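PDB 2YJ6: copper-transporting ATPase from Sulfolobus solfataricus, which probably couples ATP hydrolysis to the transport of heavy-metal cations across the cell membrane, this chain being its catalytic, nucleotide-binding part. Local coordinates for residues Gly42-Thr47 against His68-Ala73; Ala60-Leu65 against Ile97-Lys102; Asp105-Val110 against Tyr122-Pro127. The protein carries 1 engineered substitution. All coordinates share one frame; numbering follows the deposited sequence.

Contact 1 of 3, residues Gly42-Thr47 against His68-Ala73; sequences GTPIVT and HPIAKA. With A99 (5'-O-[(S)-hydroxy{[(R)-hydroxy({(S)-hydroxy[(1S)-1-(2-nitrophenyl)ethoxy]phosphoryl}oxy)phosphoryl]oxy}phosphoryl]adenosine), chain C.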
loop_
_atom_site.group_PDB
_atom_site.type_symbol
_atom_site.label_atom_id
_atom_site.label_comp_id
_atom_site.label_asym_id
_atom_site.label_seq_id
_atom_site.Cartn_x
_atom_site.Cartn_y
_atom_site.Cartn_z
ATOM N N GLY A 42 4.492 -0.707 -3.152
ATOM C CA GLY A 42 3.440 0.293 -3.184
ATOM C C GLY A 42 3.452 1.087 -4.481
ATOM O O GLY A 42 3.089 2.260 -4.496
ATOM N N THR A 43 3.871 0.440 -5.570
ATOM C CA THR A 43 3.941 1.080 -6.887
ATOM C C THR A 43 3.042 0.392 -7.923
ATOM O O THR A 43 3.335 -0.717 -8.372
ATOM C CB THR A 43 5.377 1.064 -7.439
ATOM O OG1 THR A 43 5.799 -0.293 -7.629
ATOM C CG2 THR A 43 6.330 1.761 -6.490
ATOM N N PRO A 44 1.947 1.053 -8.314
ATOM C CA PRO A 44 1.011 0.468 -9.289
ATOM C C PRO A 44 1.555 0.332 -10.729
ATOM O O PRO A 44 2.307 1.176 -11.208
ATOM C CB PRO A 44 -0.188 1.423 -9.240
ATOM C CG PRO A 44 0.365 2.704 -8.707
ATOM C CD PRO A 44 1.438 2.305 -7.734
ATOM N N ILE A 45 1.174 -0.745 -11.403
ATOM C CA ILE A 45 1.564 -0.982 -12.796
ATOM C C ILE A 45 0.382 -1.524 -13.596
ATOM O O ILE A 45 -0.396 -2.346 -13.086
ATOM C CB ILE A 45 2.721 -2.012 -12.919
ATOM C CG1 ILE A 45 2.308 -3.353 -12.334
ATOM C CG2 ILE A 45 3.995 -1.513 -12.250
ATOM C CD1 ILE A 45 3.335 -4.434 -12.541
ATOM N N VAL A 46 0.244 -1.072 -14.844
ATOM C CA VAL A 46 -0.776 -1.632 -15.740
ATOM C C VAL A 46 -0.459 -3.091 -16.132
ATOM O O VAL A 46 0.616 -3.385 -16.637
ATOM C CB VAL A 46 -0.961 -0.777 -17.028
ATOM C CG1 VAL A 46 -1.922 -1.492 -18.027
ATOM C CG2 VAL A 46 -1.449 0.634 -16.677
ATOM N N THR A 47 -1.392 -4.009 -15.906
ATOM C CA THR A 47 -1.158 -5.398 -16.325
ATOM C C THR A 47 -1.957 -5.821 -17.568
ATOM O O THR A 47 -1.624 -6.813 -18.208
ATOM C CB THR A 47 -1.393 -6.399 -15.170
ATOM O OG1 THR A 47 -2.769 -6.375 -14.775
ATOM C CG2 THR A 47 -0.523 -6.024 -13.964
ATOM N N HIS A 68 -2.010 11.623 -9.112
ATOM C CA HIS A 68 -2.363 10.345 -8.521
ATOM C C HIS A 68 -1.416 9.273 -9.055
ATOM O O HIS A 68 -1.005 9.315 -10.225
ATOM C CB HIS A 68 -3.814 9.978 -8.833
ATOM C CG HIS A 68 -4.368 8.911 -7.944
ATOM N ND1 HIS A 68 -3.957 7.595 -8.011
ATOM C CD2 HIS A 68 -5.302 8.961 -6.965
ATOM C CE1 HIS A 68 -4.609 6.885 -7.108
ATOM N NE2 HIS A 68 -5.433 7.690 -6.462
ATOM N N PRO A 69 -1.037 8.323 -8.188
ATOM C CA PRO A 69 -0.235 7.176 -8.621
ATOM C C PRO A 69 -0.900 6.388 -9.770
ATOM O O PRO A 69 -0.179 5.863 -10.615
ATOM C CB PRO A 69 -0.132 6.333 -7.351
ATOM C CG PRO A 69 -0.218 7.352 -6.247
ATOM C CD PRO A 69 -1.208 8.358 -6.725
ATOM N N ILE A 70 -2.232 6.314 -9.801
ATOM C CA ILE A 70 -2.931 5.670 -10.913
ATOM C C ILE A 70 -2.651 6.410 -12.216
ATOM O O ILE A 70 -2.292 5.808 -13.226
ATOM C CB ILE A 70 -4.456 5.647 -10.729
ATOM C CG1 ILE A 70 -4.853 4.922 -9.444
ATOM C CG2 ILE A 70 -5.133 5.001 -11.957
ATOM C CD1 ILE A 70 -3.953 3.777 -9.080
ATOM N N ALA A 71 -2.832 7.721 -12.182
ATOM C CA ALA A 71 -2.621 8.553 -13.347
ATOM C C ALA A 71 -1.244 8.309 -13.954
ATOM O O ALA A 71 -1.120 8.070 -15.164
ATOM C CB ALA A 71 -2.789 10.021 -12.977
ATOM N N LYS A 72 -0.214 8.365 -13.108
ATOM C CA LYS A 72 1.174 8.233 -13.550
ATOM C C LYS A 72 1.483 6.886 -14.229
ATOM O O LYS A 72 2.231 6.836 -15.205
ATOM C CB LYS A 72 2.130 8.454 -12.376
ATOM C CG LYS A 72 1.997 9.827 -11.702
ATOM C CD LYS A 72 2.792 9.874 -10.397
ATOM C CE LYS A 72 2.954 11.300 -9.897
ATOM N NZ LYS A 72 3.869 12.069 -10.786
ATOM N N ALA A 73 0.932 5.809 -13.672
ATOM C CA ALA A 73 1.043 4.470 -14.253
ATOM C C ALA A 73 0.419 4.381 -15.659
ATOM O O ALA A 73 1.037 3.857 -16.586
ATOM C CB ALA A 73 0.394 3.459 -13.340
HETATM C "C'" A99 C . -3.598 2.715 -5.783
HETATM N N1 A99 C . -7.857 8.024 -12.436
HETATM C C2 A99 C . -8.627 6.920 -12.488
HETATM N N3 A99 C . -9.215 6.387 -11.409
HETATM C C4 A99 C . -9.063 6.960 -10.183
HETATM C C5 A99 C . -8.231 8.168 -10.050
HETATM C C6 A99 C . -7.607 8.695 -11.285
HETATM N N6 A99 C . -6.826 9.809 -11.274
HETATM N N7 A99 C . -8.248 8.509 -8.748
HETATM C C8 A99 C . -9.018 7.599 -8.104
HETATM N N9 A99 C . -9.496 6.674 -8.954
HETATM P PA A99 C . -8.673 6.647 -3.649
HETATM P PB A99 C . -6.336 5.131 -3.420
HETATM P PG A99 C . -5.607 2.450 -3.981
HETATM O "O'L" A99 C . -3.898 0.064 -6.639
HETATM O "O'M" A99 C . -2.156 -0.993 -7.217
HETATM C "C1'" A99 C . -0.675 0.242 -5.326
HETATM O O1A A99 C . -9.204 5.652 -2.643
HETATM C C1B A99 C . -10.384 5.549 -8.595
HETATM O O1B A99 C . -4.995 5.835 -3.389
HETATM O O1G A99 C . -4.663 2.673 -2.820
HETATM C "C2'" A99 C . -1.899 0.723 -5.763
HETATM N "N2'" A99 C . -2.689 -0.100 -6.572
HETATM O "O2'" A99 C . -10.189 3.166 -8.709
HETATM O O2A A99 C . -8.452 8.086 -3.262
HETATM C C2B A99 C . -9.547 4.346 -8.212
HETATM O O2B A99 C . -7.005 4.702 -2.131
HETATM O O2G A99 C . -4.754 2.009 -5.289
HETATM C "C3'" A99 C . -2.316 2.092 -5.360
HETATM O "O3'" A99 C . -9.458 3.016 -6.188
HETATM O O3A A99 C . -7.310 6.082 -4.268
HETATM C C3B A99 C . -9.529 4.355 -6.699
HETATM O O3B A99 C . -6.244 3.865 -4.423
HETATM O O3G A99 C . -6.744 1.463 -3.811
HETATM C "C4'" A99 C . -1.454 2.842 -4.571
HETATM O "O4'" A99 C . -11.151 5.914 -7.438
HETATM C C4B A99 C . -10.838 5.048 -6.339
HETATM C "C5'" A99 C . -0.242 2.310 -4.151
HETATM O "O5'" A99 C . -9.580 6.605 -4.979
HETATM C C5B A99 C . -10.773 5.820 -5.025
HETATM C "C6'" A99 C . 0.140 1.030 -4.528
HETATM C "CM'" A99 C . -3.574 4.187 -5.376
HETATM O O HOH W 1 2.337 1.457 -15.905
#

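Contact 2 of 3, residues Ala60-Leu65 against Ile97-Lys102; sequences ASVEAL and IGVRGK. With A99 (5'-O-[(S)-hydroxy{[(R)-hydroxy({(S)-hydroxy[(1S)-1-(2-nitrophenyl)ethoxy]phosphoryl}oxy)phosphoryl]oxy}phosphoryl]adenosine), chain C.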
loop_
_atom_site.group_PDB
_atom_site.type_symbol
_atom_site.label_atom_id
_atom_site.label_comp_id
_atom_site.label_asym_id
_atom_site.label_seq_id
_atom_site.Cartn_x
_atom_site.Cartn_y
_atom_site.Cartn_z
ATOM N N ALA A 60 -5.132 8.623 -21.626
ATOM C CA ALA A 60 -3.798 9.072 -21.216
ATOM C C ALA A 60 -3.708 10.597 -21.145
ATOM O O ALA A 60 -3.091 11.134 -20.234
ATOM C CB ALA A 60 -2.723 8.545 -22.163
ATOM N N SER A 61 -4.286 11.274 -22.138
ATOM C CA SER A 61 -4.186 12.731 -22.243
ATOM C C SER A 61 -4.927 13.452 -21.111
ATOM O O SER A 61 -4.619 14.602 -20.797
ATOM C CB SER A 61 -4.669 13.223 -23.615
ATOM O OG SER A 61 -3.932 12.628 -24.672
ATOM N N VAL A 62 -5.887 12.779 -20.481
ATOM C CA VAL A 62 -6.556 13.366 -19.317
ATOM C C VAL A 62 -5.793 13.076 -18.030
ATOM O O VAL A 62 -5.637 13.958 -17.180
ATOM C CB VAL A 62 -8.036 12.943 -19.196
ATOM C CG1 VAL A 62 -8.634 13.384 -17.850
ATOM C CG2 VAL A 62 -8.849 13.509 -20.352
ATOM N N GLU A 63 -5.283 11.858 -17.901
ATOM C CA GLU A 63 -4.565 11.453 -16.698
ATOM C C GLU A 63 -3.242 12.209 -16.496
ATOM O O GLU A 63 -2.727 12.290 -15.386
ATOM C CB GLU A 63 -4.305 9.949 -16.717
ATOM C CG GLU A 63 -5.567 9.098 -16.626
ATOM C CD GLU A 63 -6.098 9.018 -15.205
ATOM O OE1 GLU A 63 -5.857 9.962 -14.412
ATOM O OE2 GLU A 63 -6.747 8.001 -14.881
ATOM N N ALA A 64 -2.700 12.737 -17.583
ATOM C CA ALA A 64 -1.437 13.441 -17.541
ATOM C C ALA A 64 -1.487 14.637 -16.574
ATOM O O ALA A 64 -0.501 14.946 -15.913
ATOM C CB ALA A 64 -1.018 13.887 -18.963
ATOM N N LEU A 65 -2.637 15.288 -16.464
ATOM C CA LEU A 65 -2.752 16.453 -15.579
ATOM C C LEU A 65 -2.964 16.090 -14.092
ATOM O O LEU A 65 -3.175 16.976 -13.263
ATOM C CB LEU A 65 -3.850 17.405 -16.077
ATOM C CG LEU A 65 -3.991 17.522 -17.607
ATOM C CD1 LEU A 65 -5.268 18.235 -17.997
ATOM C CD2 LEU A 65 -2.788 18.212 -18.264
ATOM N N ILE A 97 -12.612 9.572 -6.564
ATOM C CA ILE A 97 -13.392 8.809 -7.542
ATOM C C ILE A 97 -12.680 8.606 -8.891
ATOM O O ILE A 97 -12.451 7.472 -9.315
ATOM C CB ILE A 97 -14.812 9.412 -7.768
ATOM C CG1 ILE A 97 -14.730 10.767 -8.464
ATOM C CG2 ILE A 97 -15.570 9.534 -6.456
ATOM N N GLY A 98 -12.337 9.706 -9.555
ATOM C CA GLY A 98 -11.705 9.639 -10.853
ATOM C C GLY A 98 -11.383 11.018 -11.381
ATOM O O GLY A 98 -11.217 11.970 -10.614
ATOM N N VAL A 99 -11.325 11.126 -12.705
ATOM C CA VAL A 99 -10.864 12.325 -13.355
ATOM C C VAL A 99 -11.677 12.586 -14.614
ATOM O O VAL A 99 -12.392 11.693 -15.081
ATOM C CB VAL A 99 -9.396 12.165 -13.732
ATOM C CG1 VAL A 99 -9.251 11.298 -15.000
ATOM C CG2 VAL A 99 -8.766 13.513 -13.934
ATOM N N ARG A 100 -11.560 13.785 -15.183
ATOM C CA ARG A 100 -12.345 14.124 -16.369
ATOM C C ARG A 100 -11.842 15.315 -17.160
ATOM O O ARG A 100 -11.130 16.166 -16.633
ATOM C CB ARG A 100 -13.805 14.361 -15.989
ATOM C CG ARG A 100 -14.737 14.406 -17.193
ATOM C CD ARG A 100 -15.875 15.384 -16.978
ATOM N NE ARG A 100 -15.369 16.703 -16.614
ATOM C CZ ARG A 100 -16.035 17.832 -16.823
ATOM N NH1 ARG A 100 -17.232 17.797 -17.399
ATOM N NH2 ARG A 100 -15.504 18.996 -16.455
ATOM N N GLY A 101 -12.235 15.378 -18.431
ATOM C CA GLY A 101 -11.797 16.424 -19.333
ATOM C C GLY A 101 -12.480 16.343 -20.693
ATOM O O GLY A 101 -13.265 15.436 -20.947
ATOM N N LYS A 102 -12.162 17.281 -21.582
ATOM C CA LYS A 102 -12.820 17.359 -22.885
ATOM C C LYS A 102 -11.809 17.418 -24.021
ATOM O O LYS A 102 -10.787 18.084 -23.906
ATOM C CB LYS A 102 -13.746 18.581 -22.943
ATOM C CG LYS A 102 -14.338 18.867 -24.324
ATOM C CD LYS A 102 -15.184 20.146 -24.325
ATOM C CE LYS A 102 -16.460 20.009 -23.493
ATOM N NZ LYS A 102 -16.204 19.728 -22.046
HETATM C "C'" A99 C . -3.598 2.715 -5.783
HETATM N N1 A99 C . -7.857 8.024 -12.436
HETATM C C2 A99 C . -8.627 6.920 -12.488
HETATM N N3 A99 C . -9.215 6.387 -11.409
HETATM C C4 A99 C . -9.063 6.960 -10.183
HETATM C C5 A99 C . -8.231 8.168 -10.050
HETATM C C6 A99 C . -7.607 8.695 -11.285
HETATM N N6 A99 C . -6.826 9.809 -11.274
HETATM N N7 A99 C . -8.248 8.509 -8.748
HETATM C C8 A99 C . -9.018 7.599 -8.104
HETATM N N9 A99 C . -9.496 6.674 -8.954
HETATM P PA A99 C . -8.673 6.647 -3.649
HETATM P PB A99 C . -6.336 5.131 -3.420
HETATM P PG A99 C . -5.607 2.450 -3.981
HETATM O "O'L" A99 C . -3.898 0.064 -6.639
HETATM O "O'M" A99 C . -2.156 -0.993 -7.217
HETATM C "C1'" A99 C . -0.675 0.242 -5.326
HETATM O O1A A99 C . -9.204 5.652 -2.643
HETATM C C1B A99 C . -10.384 5.549 -8.595
HETATM O O1B A99 C . -4.995 5.835 -3.389
HETATM O O1G A99 C . -4.663 2.673 -2.820
HETATM C "C2'" A99 C . -1.899 0.723 -5.763
HETATM N "N2'" A99 C . -2.689 -0.100 -6.572
HETATM O "O2'" A99 C . -10.189 3.166 -8.709
HETATM O O2A A99 C . -8.452 8.086 -3.262
HETATM C C2B A99 C . -9.547 4.346 -8.212
HETATM O O2B A99 C . -7.005 4.702 -2.131
HETATM O O2G A99 C . -4.754 2.009 -5.289
HETATM C "C3'" A99 C . -2.316 2.092 -5.360
HETATM O "O3'" A99 C . -9.458 3.016 -6.188
HETATM O O3A A99 C . -7.310 6.082 -4.268
HETATM C C3B A99 C . -9.529 4.355 -6.699
HETATM O O3B A99 C . -6.244 3.865 -4.423
HETATM O O3G A99 C . -6.744 1.463 -3.811
HETATM C "C4'" A99 C . -1.454 2.842 -4.571
HETATM O "O4'" A99 C . -11.151 5.914 -7.438
HETATM C C4B A99 C . -10.838 5.048 -6.339
HETATM C "C5'" A99 C . -0.242 2.310 -4.151
HETATM O "O5'" A99 C . -9.580 6.605 -4.979
HETATM C C5B A99 C . -10.773 5.820 -5.025
HETATM C "C6'" A99 C . 0.140 1.030 -4.528
HETATM C "CM'" A99 C . -3.574 4.187 -5.376
#

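Contact 3 of 3, residues Asp105-Val110 against Tyr122-Pro127; sequences DKIIEV and YINGEP. With A99 (5'-O-[(S)-hydroxy{[(R)-hydroxy({(S)-hydroxy[(1S)-1-(2-nitrophenyl)ethoxy]phosphoryl}oxy)phosphoryl]oxy}phosphoryl]adenosine), chain C.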
loop_
_atom_site.group_PDB
_atom_site.type_symbol
_atom_site.label_atom_id
_atom_site.label_comp_id
_atom_site.label_asym_id
_atom_site.label_seq_id
_atom_site.Cartn_x
_atom_site.Cartn_y
_atom_site.Cartn_z
ATOM N N ASP A 105 -14.464 17.921 -28.677
ATOM C CA ASP A 105 -15.898 17.963 -28.376
ATOM C C ASP A 105 -16.413 16.763 -27.561
ATOM O O ASP A 105 -17.566 16.763 -27.123
ATOM C CB ASP A 105 -16.721 18.141 -29.665
ATOM C CG ASP A 105 -16.634 19.561 -30.231
ATOM O OD1 ASP A 105 -16.733 20.523 -29.437
ATOM O OD2 ASP A 105 -16.466 19.712 -31.465
ATOM N N LYS A 106 -15.566 15.756 -27.349
ATOM C CA LYS A 106 -15.971 14.550 -26.630
ATOM C C LYS A 106 -15.662 14.675 -25.154
ATOM O O LYS A 106 -14.633 15.220 -24.780
ATOM C CB LYS A 106 -15.247 13.315 -27.185
ATOM C CG LYS A 106 -15.557 13.001 -28.639
ATOM C CD LYS A 106 -14.518 12.078 -29.248
ATOM C CE LYS A 106 -15.084 11.388 -30.486
ATOM N NZ LYS A 106 -14.138 10.439 -31.136
ATOM N N ILE A 107 -16.546 14.151 -24.316
ATOM C CA ILE A 107 -16.322 14.146 -22.880
ATOM C C ILE A 107 -15.758 12.798 -22.405
ATOM O O ILE A 107 -16.362 11.753 -22.625
ATOM C CB ILE A 107 -17.623 14.434 -22.106
ATOM C CG1 ILE A 107 -18.162 15.823 -22.452
ATOM C CG2 ILE A 107 -17.382 14.333 -20.614
ATOM C CD1 ILE A 107 -18.666 15.954 -23.881
ATOM N N ILE A 108 -14.616 12.847 -21.723
ATOM C CA ILE A 108 -13.883 11.652 -21.321
ATOM C C ILE A 108 -13.791 11.527 -19.806
ATOM O O ILE A 108 -13.293 12.430 -19.137
ATOM C CB ILE A 108 -12.448 11.681 -21.904
ATOM C CG1 ILE A 108 -12.500 11.613 -23.433
ATOM C CG2 ILE A 108 -11.605 10.542 -21.350
ATOM C CD1 ILE A 108 -12.245 12.919 -24.112
ATOM N N GLU A 109 -14.264 10.413 -19.261
ATOM C CA GLU A 109 -14.087 10.143 -17.838
ATOM C C GLU A 109 -13.261 8.877 -17.659
ATOM O O GLU A 109 -13.354 7.958 -18.481
ATOM C CB GLU A 109 -15.442 10.000 -17.138
ATOM C CG GLU A 109 -16.468 11.049 -17.557
ATOM C CD GLU A 109 -17.897 10.659 -17.187
ATOM O OE1 GLU A 109 -18.265 10.845 -16.004
ATOM O OE2 GLU A 109 -18.646 10.170 -18.076
ATOM N N VAL A 110 -12.449 8.841 -16.604
ATOM C CA VAL A 110 -11.709 7.638 -16.203
ATOM C C VAL A 110 -11.959 7.365 -14.721
ATOM O O VAL A 110 -11.684 8.237 -13.900
ATOM C CB VAL A 110 -10.180 7.822 -16.366
ATOM C CG1 VAL A 110 -9.465 6.514 -16.112
ATOM C CG2 VAL A 110 -9.810 8.392 -17.740
ATOM N N TYR A 122 -14.937 6.119 -20.145
ATOM C CA TYR A 122 -16.198 6.543 -20.751
ATOM C C TYR A 122 -16.028 7.644 -21.790
ATOM O O TYR A 122 -15.292 8.604 -21.558
ATOM C CB TYR A 122 -17.156 7.035 -19.663
ATOM C CG TYR A 122 -17.542 5.956 -18.703
ATOM C CD1 TYR A 122 -16.673 5.541 -17.722
ATOM C CD2 TYR A 122 -18.769 5.322 -18.805
ATOM C CE1 TYR A 122 -17.018 4.533 -16.837
ATOM C CE2 TYR A 122 -19.126 4.302 -17.938
ATOM C CZ TYR A 122 -18.248 3.913 -16.952
ATOM O OH TYR A 122 -18.595 2.902 -16.076
ATOM N N ILE A 123 -16.712 7.513 -22.927
ATOM C CA ILE A 123 -16.766 8.593 -23.908
ATOM C C ILE A 123 -18.211 8.995 -24.186
ATOM O O ILE A 123 -18.985 8.214 -24.745
ATOM C CB ILE A 123 -16.035 8.252 -25.223
ATOM C CG1 ILE A 123 -14.553 8.006 -24.942
ATOM C CG2 ILE A 123 -16.190 9.378 -26.225
ATOM C CD1 ILE A 123 -13.724 7.891 -26.181
ATOM N N ASN A 124 -18.559 10.212 -23.765
ATOM C CA ASN A 124 -19.934 10.710 -23.806
ATOM C C ASN A 124 -20.935 9.745 -23.147
ATOM O O ASN A 124 -22.015 9.501 -23.672
ATOM C CB ASN A 124 -20.346 11.090 -25.239
ATOM C CG ASN A 124 -19.641 12.369 -25.740
ATOM O OD1 ASN A 124 -19.411 13.301 -24.969
ATOM N ND2 ASN A 124 -19.297 12.404 -27.028
ATOM N N GLY A 125 -20.558 9.208 -21.987
ATOM C CA GLY A 125 -21.419 8.321 -21.221
ATOM C C GLY A 125 -21.371 6.832 -21.567
ATOM O O GLY A 125 -21.982 6.028 -20.875
ATOM N N GLU A 126 -20.659 6.466 -22.633
ATOM C CA GLU A 126 -20.571 5.069 -23.086
ATOM C C GLU A 126 -19.254 4.414 -22.649
ATOM O O GLU A 126 -18.182 4.919 -22.962
ATOM C CB GLU A 126 -20.713 5.017 -24.620
ATOM C CG GLU A 126 -20.587 3.621 -25.276
ATOM C CD GLU A 126 -20.845 3.633 -26.806
ATOM O OE1 GLU A 126 -20.284 4.489 -27.523
ATOM O OE2 GLU A 126 -21.620 2.786 -27.293
ATOM N N PRO A 127 -19.323 3.267 -21.938
ATOM C CA PRO A 127 -18.076 2.592 -21.542
ATOM C C PRO A 127 -17.363 1.886 -22.708
ATOM O O PRO A 127 -17.900 0.925 -23.254
ATOM C CB PRO A 127 -18.540 1.590 -20.487
ATOM C CG PRO A 127 -19.977 1.326 -20.823
ATOM C CD PRO A 127 -20.516 2.612 -21.376
HETATM C "C'" A99 C . -3.598 2.715 -5.783
HETATM N N1 A99 C . -7.857 8.024 -12.436
HETATM C C2 A99 C . -8.627 6.920 -12.488
HETATM N N3 A99 C . -9.215 6.387 -11.409
HETATM C C4 A99 C . -9.063 6.960 -10.183
HETATM C C5 A99 C . -8.231 8.168 -10.050
HETATM C C6 A99 C . -7.607 8.695 -11.285
HETATM N N6 A99 C . -6.826 9.809 -11.274
HETATM N N7 A99 C . -8.248 8.509 -8.748
HETATM C C8 A99 C . -9.018 7.599 -8.104
HETATM N N9 A99 C . -9.496 6.674 -8.954
HETATM P PA A99 C . -8.673 6.647 -3.649
HETATM P PB A99 C . -6.336 5.131 -3.420
HETATM P PG A99 C . -5.607 2.450 -3.981
HETATM O "O'L" A99 C . -3.898 0.064 -6.639
HETATM O "O'M" A99 C . -2.156 -0.993 -7.217
HETATM C "C1'" A99 C . -0.675 0.242 -5.326
HETATM O O1A A99 C . -9.204 5.652 -2.643
HETATM C C1B A99 C . -10.384 5.549 -8.595
HETATM O O1B A99 C . -4.995 5.835 -3.389
HETATM O O1G A99 C . -4.663 2.673 -2.820
HETATM C "C2'" A99 C . -1.899 0.723 -5.763
HETATM N "N2'" A99 C . -2.689 -0.100 -6.572
HETATM O "O2'" A99 C . -10.189 3.166 -8.709
HETATM O O2A A99 C . -8.452 8.086 -3.262
HETATM C C2B A99 C . -9.547 4.346 -8.212
HETATM O O2B A99 C . -7.005 4.702 -2.131
HETATM O O2G A99 C . -4.754 2.009 -5.289
HETATM C "C3'" A99 C . -2.316 2.092 -5.360
HETATM O "O3'" A99 C . -9.458 3.016 -6.188
HETATM O O3A A99 C . -7.310 6.082 -4.268
HETATM C C3B A99 C . -9.529 4.355 -6.699
HETATM O O3B A99 C . -6.244 3.865 -4.423
HETATM O O3G A99 C . -6.744 1.463 -3.811
HETATM C "C4'" A99 C . -1.454 2.842 -4.571
HETATM O "O4'" A99 C . -11.151 5.914 -7.438
HETATM C C4B A99 C . -10.838 5.048 -6.339
HETATM C "C5'" A99 C . -0.242 2.310 -4.151
HETATM O "O5'" A99 C . -9.580 6.605 -4.979
HETATM C C5B A99 C . -10.773 5.820 -5.025
HETATM C "C6'" A99 C . 0.140 1.030 -4.528
HETATM C "CM'" A99 C . -3.574 4.187 -5.376
HETATM O O HOH W 2 -18.255 10.365 -20.973
#

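Contact 1 of 3, residues Gly42-Thr47 against His68-Ala73
P44 and V46 lie against P69, I70 and A73 in a surface contact of the nucleotide-binding domain, seating the start of helix 69-80 against edge strand 45-50 and the proline just ahead of it. P44 CG rests 3.9 Å from P69 CB, the prolines crossing at a slant, and P44 CB faces I70 CD1 at 4.4 Å; A73 CB lies 3.7 Å from P44 O. Both P44 and I70 also pack on the nitrophenylethyl group of A99, a caged ATP, I70 CD1 lying 3.5 Å from its C'. One water bridges the segments, donating to A73 O at 2.8 Å and accepting a weak bond from V46 N. H68 and P69 form the His-Pro pair of type IB P-type ATPases, in the pocket for A99. With CG swung away from its backbone N (chi1 -163°), H68 N-caps the helix: I70 N donates to ND1 at 2.8 Å, nearly straight (166°) and in the ring plane. With ND1 accepting, NE2 is the ring nitrogen that donates, weakly (3.3 Å), to O3A, the oxygen bridging the alpha and beta phosphates, while adenine N7 lies over one face of the ring, toward its rim. An alanine in place of H68 is likely to leave I70 N without its cap and O3A without this donor. Apolar packing thus anchors a helix start whose capping imidazole is fixed in rotation and turns its donor to the nucleotide.

Contact 2 of 3, residues Ala60-Leu65 against Ile97-Lys102
V62 and E63 of helix 53-63 pack on V99 of strand 98-103, a helix-on-sheet contact in the nucleotide-binding domain of a P-type ATPase. The strand carries the end of the glycine-rich GxGxxG sequence of the type IB pumps, with G98 and G101 as its last two glycines. In the first shell, V62 and V99 reach past each other from facing sides, CG1 against CG1 at 3.6 Å. V99 holds CG1 between its backbone N and carbonyl carbon (chi1 78°), a crowded position that raises this methyl toward the helix. The same methyl lies 3.7 Å from E63 OE1, so the valine backs the carboxylate as well as the helix. E63 bends sharply at chi2 (-78°), which turns its carboxylate onto the Watson-Crick edge (N1 and N6) of the adenine of A99. There N6 donates to OE1 at 3.3 Å, and OE2 stands 2.7 Å from N1, a closeness that would probably need a proton on one of the two. From the strand, G98 places its CA 3.8 Å from adenine C4, against the base. The second shell sets these groups in place: I74 and V75 of helix 69-80 press on E63, F91 touches both V62 and V99, and V110 of the adjoining strand lies beside E63. G101 lets the helix come close, because a beta carbon there would probably sit too close to V62 CG2. The other branch, V62 CG1, lies 3.8 Å from R100 C.

Contact 3 of 3, residues Asp105-Val110 against Tyr122-Pro127
N124 turns its CG opposite its own carbonyl carbon (chi1 -71°), and with its left-handed backbone this lays the amide across I107 at about a right angle. OD1 accepts from I107 N at 3.1 Å, the donor standing well above the carbonyl plane (50° out of it). The other arm of the amide, N124 ND2, lies 4.1 Å from K106 CG. N124 N answers with a bond of 2.9 Å to I107 O, so main chain and side chain of one asparagine together grip I107. The antiparallel ladder continues at E109 and Y122, a hydrogen-bonded pair with E109 N to Y122 O at 3.1 Å and Y122 N to E109 O at 2.9 Å. On that face the carboxylate and phenol ring are inclined to each other, and E109 OE2 approaches Y122 CB at 3.8 Å. A type I' turn from I123 to E126 reverses the chain, its G125 N tied through one water to I107 O and E109 OE2. I108 and I123 form the non-hydrogen-bonded pair, on the face where I123 meets Y58 of helix 53-63. Beyond them, strand 106-112 bonds through I108 and V110 to G101 and V99 of strand 98-103.

All three contacts converge on one antiparallel sheet and the two helices packed on it. Contact 2 is the buried one; contacts 1 and 3 lie at the surface. Contacts 1 and 2 interlock along the chain, with A71 of one against E63 of the other. All three touch the nucleotide: the first supplies a weak donor to a phosphate oxygen, the second reads the adenine edge, and contact 3 reaches the base through V110 alone. Contact 3 abuts contact 2 strand to strand. Chemistry follows position: the helix-to-sheet contacts join their segments through apolar and van der Waals touches, with one water bridge in contact 1, whereas the hairpin strands of contact 3 are laced by backbone and asparagine hydrogen bonds.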